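PDB 1RQB: transcarboxylase 5S subunit from Propionibacterium freudenreichii subsp. shermanii, which transfers a carboxyl group from the biotin of the 1.3S subunit to pyruvate, forming oxaloacetate at a cobalt-dependent TIM-barrel active site. Local coordinates for residues 352-365 against 389-402. Sequence-based numbering, arbitrary orientation.
Sequences AAGFPPLVTPSSQI and IMLGYYGASPADRD
Ala352 O, Ala353 O and Gly354 O, at and just beyond the C-terminus of helix 339-352, are bound by Asp402 N, Ser397 OG and Ala399 N respectively. The hydroxyl of Ser397 donates to Ala353 O, with OG and O 2.6 Å apart, and approaches tilted 25° from the carbonyl plane. The same OG accepts a bond from Arg401 NH1 at 2.9 Å; NH1 thus bridges Gly395 O and Ser397 OG, and the hydroxyl hydrogen is directed to Ala353 O. Asp402, the N-cap residue of helix 403-413, gives its backbone N to a lone pair of Ala352 O at 3.1 Å, and Ala399 N binds Gly354 O at 3.0 Å. Gly354, with positive phi, is the C' residue of a Schellman motif; Gly354 CA lies 3.7 Å from Ser397 CB, so the backbone packs directly on this side chain.

Nonpolar groups pack round these bonds, partly against the carbonyls themselves. Met390, present as selenomethionine, is bent at chi2 and chi3 (-60° and -44°), which brings its SE over Ala353 CA and its CE beside Ala352 O. Pro398 lays its ring along the Gly354 and Phe355 carbonyls, and Ala399 CB sits at the edge of the Phe355 ring. Further along, Ile365 and Ile389 meet tip to tip, Ile365 CG2 to Ile389 CD1 at 3.5 Å, and Ile365 CD1 touches the Tyr394 ring in plane at its CE1 edge.

The contact thus joins one helix C-terminus to the N-terminus of another within the conserved carboxylase domain, away from the cobalt site. Carbonyls left without helical partners are satisfied by residues 397-402, although Phe355 O is buried with no partner.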
# COMPACT_ATOMS: atom_id res chain seq x y z
N ALA A 352 0.46 24.09 -23.95
CA ALA A 352 1.25 25.10 -24.66
C ALA A 352 2.71 24.66 -24.78
O ALA A 352 3.37 24.93 -25.79
CB ALA A 352 1.16 26.44 -23.93
N ALA A 353 3.20 23.97 -23.76
CA ALA A 353 4.60 23.53 -23.73
C ALA A 353 4.80 22.22 -24.51
O ALA A 353 5.88 21.64 -24.49
CB ALA A 353 5.06 23.37 -22.29
N GLY A 354 3.76 21.74 -25.18
CA GLY A 354 3.91 20.51 -25.94
C GLY A 354 3.66 19.21 -25.18
O GLY A 354 4.16 18.16 -25.59
N PHE A 355 2.91 19.29 -24.09
CA PHE A 355 2.54 18.13 -23.28
C PHE A 355 3.74 17.37 -22.72
O PHE A 355 3.84 16.15 -22.87
CB PHE A 355 1.67 17.15 -24.07
CG PHE A 355 0.30 17.67 -24.35
CD1 PHE A 355 -0.10 17.97 -25.65
CD2 PHE A 355 -0.60 17.86 -23.31
CE1 PHE A 355 -1.37 18.47 -25.91
CE2 PHE A 355 -1.88 18.36 -23.56
CZ PHE A 355 -2.26 18.66 -24.86
N PRO A 356 4.68 18.07 -22.09
CA PRO A 356 5.78 17.25 -21.57
C PRO A 356 5.30 16.49 -20.34
O PRO A 356 4.31 16.86 -19.71
CB PRO A 356 6.84 18.29 -21.21
CG PRO A 356 5.99 19.47 -20.77
CD PRO A 356 4.94 19.51 -21.88
N PRO A 357 5.97 15.38 -20.01
CA PRO A 357 5.60 14.57 -18.83
C PRO A 357 5.77 15.51 -17.64
O PRO A 357 6.68 16.34 -17.64
CB PRO A 357 6.65 13.46 -18.83
CG PRO A 357 7.00 13.31 -20.29
CD PRO A 357 7.07 14.75 -20.76
N LEU A 358 4.91 15.42 -16.62
CA LEU A 358 5.04 16.34 -15.48
C LEU A 358 5.94 15.77 -14.39
O LEU A 358 5.49 15.43 -13.29
CB LEU A 358 3.66 16.71 -14.92
CG LEU A 358 2.81 17.56 -15.87
CD1 LEU A 358 1.53 17.94 -15.18
CD2 LEU A 358 3.57 18.82 -16.29
N VAL A 359 7.22 15.66 -14.71
CA VAL A 359 8.22 15.17 -13.76
C VAL A 359 9.22 16.30 -13.53
O VAL A 359 9.28 17.25 -14.31
CB VAL A 359 8.97 13.95 -14.32
CG1 VAL A 359 7.99 12.84 -14.61
CG2 VAL A 359 9.71 14.33 -15.60
N THR A 360 9.98 16.22 -12.45
CA THR A 360 10.99 17.26 -12.19
C THR A 360 11.96 17.29 -13.37
O THR A 360 12.40 16.24 -13.84
CB THR A 360 11.77 16.96 -10.90
OG1 THR A 360 10.85 16.88 -9.81
CG2 THR A 360 12.78 18.06 -10.63
N PRO A 361 12.34 18.49 -13.84
CA PRO A 361 11.95 19.83 -13.39
C PRO A 361 10.76 20.45 -14.13
O PRO A 361 10.30 21.54 -13.79
CB PRO A 361 13.21 20.63 -13.64
CG PRO A 361 13.66 20.07 -14.96
CD PRO A 361 13.48 18.57 -14.77
N SER A 362 10.25 19.75 -15.14
CA SER A 362 9.13 20.27 -15.95
C SER A 362 7.93 20.62 -15.07
O SER A 362 7.27 21.63 -15.31
CB SER A 362 8.71 19.24 -16.99
OG SER A 362 9.78 18.96 -17.89
N SER A 363 7.64 19.80 -14.07
CA SER A 363 6.48 20.03 -13.19
C SER A 363 6.59 21.37 -12.45
O SER A 363 5.65 22.17 -12.46
CB SER A 363 6.34 18.89 -12.19
OG SER A 363 7.56 18.67 -11.51
N GLN A 364 7.72 21.62 -11.79
CA GLN A 364 7.87 22.89 -11.06
C GLN A 364 7.75 24.06 -12.03
O GLN A 364 7.12 25.08 -11.73
CB GLN A 364 9.22 22.96 -10.34
CG GLN A 364 9.43 21.92 -9.23
CD GLN A 364 10.27 20.73 -9.66
OE1 GLN A 364 9.84 19.90 -10.46
NE2 GLN A 364 11.48 20.63 -9.12
N ILE A 365 8.33 23.91 -13.22
CA ILE A 365 8.32 24.97 -14.23
C ILE A 365 6.89 25.27 -14.69
O ILE A 365 6.48 26.43 -14.75
CB ILE A 365 9.17 24.59 -15.45
CG1 ILE A 365 10.63 24.39 -15.01
CG2 ILE A 365 9.09 25.67 -16.51
CD1 ILE A 365 11.54 23.90 -16.13
N ILE A 389 11.91 26.55 -22.15
CA ILE A 389 11.18 25.38 -22.65
C ILE A 389 10.47 25.75 -23.95
O ILE A 389 10.57 25.04 -24.95
CB ILE A 389 10.11 24.89 -21.65
CG1 ILE A 389 10.78 24.34 -20.38
CG2 ILE A 389 9.26 23.80 -22.29
CD1 ILE A 389 9.80 23.76 -19.37
N MSE A 390 9.75 26.87 -23.93
CA MSE A 390 8.99 27.31 -25.11
C MSE A 390 9.91 27.58 -26.30
O MSE A 390 9.51 27.38 -27.45
CB MSE A 390 8.19 28.58 -24.80
CG MSE A 390 7.11 28.42 -23.74
SE MSE A 390 5.79 27.09 -24.26
CE MSE A 390 5.53 27.62 -26.11
N LEU A 391 11.14 28.01 -26.05
CA LEU A 391 12.06 28.34 -27.15
C LEU A 391 12.92 27.15 -27.56
O LEU A 391 13.76 27.27 -28.45
CB LEU A 391 12.94 29.53 -26.75
CG LEU A 391 12.11 30.79 -26.47
CD1 LEU A 391 12.97 31.85 -25.79
CD2 LEU A 391 11.51 31.30 -27.76
N GLY A 392 12.71 25.99 -26.93
CA GLY A 392 13.47 24.81 -27.30
C GLY A 392 14.84 24.60 -26.67
O GLY A 392 15.59 23.73 -27.10
N TYR A 393 15.17 25.37 -25.64
CA TYR A 393 16.50 25.22 -25.04
C TYR A 393 16.57 23.99 -24.12
O TYR A 393 17.63 23.68 -23.58
CB TYR A 393 16.91 26.50 -24.32
CG TYR A 393 17.27 27.58 -25.33
CD1 TYR A 393 16.28 28.30 -25.98
CD2 TYR A 393 18.60 27.80 -25.69
CE1 TYR A 393 16.59 29.22 -26.98
CE2 TYR A 393 18.93 28.72 -26.70
CZ TYR A 393 17.92 29.43 -27.34
OH TYR A 393 18.21 30.32 -28.35
N TYR A 394 15.46 23.29 -23.96
CA TYR A 394 15.48 22.06 -23.16
C TYR A 394 15.30 20.86 -24.08
O TYR A 394 15.31 19.71 -23.65
CB TYR A 394 14.38 22.06 -22.10
CG TYR A 394 14.64 22.95 -20.91
CD1 TYR A 394 13.76 22.98 -19.83
CD2 TYR A 394 15.77 23.77 -20.85
CE1 TYR A 394 13.98 23.80 -18.73
CE2 TYR A 394 16.01 24.60 -19.76
CZ TYR A 394 15.11 24.61 -18.71
OH TYR A 394 15.33 25.44 -17.64
N GLY A 395 15.13 21.14 -25.37
CA GLY A 395 14.94 20.08 -26.34
C GLY A 395 13.55 20.13 -26.96
O GLY A 395 12.83 21.11 -26.80
N ALA A 396 13.17 19.06 -27.65
CA ALA A 396 11.85 19.01 -28.30
C ALA A 396 10.79 18.49 -27.33
O ALA A 396 11.10 17.72 -26.41
CB ALA A 396 11.91 18.10 -29.53
N SER A 397 9.55 18.92 -27.53
CA SER A 397 8.43 18.47 -26.69
C SER A 397 7.76 17.29 -27.39
O SER A 397 7.97 17.07 -28.58
CB SER A 397 7.42 19.60 -26.50
OG SER A 397 7.96 20.66 -25.72
N PRO A 398 6.96 16.49 -26.65
CA PRO A 398 6.28 15.35 -27.28
C PRO A 398 5.37 15.80 -28.42
O PRO A 398 5.21 15.10 -29.42
CB PRO A 398 5.50 14.74 -26.12
CG PRO A 398 6.44 14.96 -24.97
CD PRO A 398 6.87 16.40 -25.18
N ALA A 399 4.77 16.98 -28.27
CA ALA A 399 3.89 17.54 -29.31
C ALA A 399 4.39 18.94 -29.66
O ALA A 399 5.27 19.47 -28.99
CB ALA A 399 2.45 17.61 -28.80
N ASP A 400 3.82 19.53 -30.71
CA ASP A 400 4.24 20.87 -31.13
C ASP A 400 3.79 21.92 -30.11
O ASP A 400 2.66 21.89 -29.62
CB ASP A 400 3.67 21.21 -32.51
CG ASP A 400 4.27 20.34 -33.60
OD1 ASP A 400 5.51 20.26 -33.69
OD2 ASP A 400 3.49 19.75 -34.39
N ARG A 401 4.71 22.82 -29.78
CA ARG A 401 4.42 23.90 -28.82
C ARG A 401 3.57 24.98 -29.50
O ARG A 401 3.59 25.13 -30.72
CB ARG A 401 5.73 24.48 -28.27
CG ARG A 401 6.49 23.49 -27.36
CD ARG A 401 7.76 24.07 -26.76
NE ARG A 401 8.83 24.26 -27.74
CZ ARG A 401 9.84 23.42 -27.89
NH1 ARG A 401 9.93 22.33 -27.13
NH2 ARG A 401 10.77 23.66 -28.81
N ASP A 402 2.81 25.72 -28.70
CA ASP A 402 1.92 26.76 -29.22
C ASP A 402 2.74 27.92 -29.80
O ASP A 402 3.44 28.62 -29.08
CB ASP A 402 1.00 27.26 -28.10
CG ASP A 402 -0.04 28.24 -28.59
OD1 ASP A 402 -0.33 28.24 -29.81
OD2 ASP A 402 -0.58 29.00 -27.76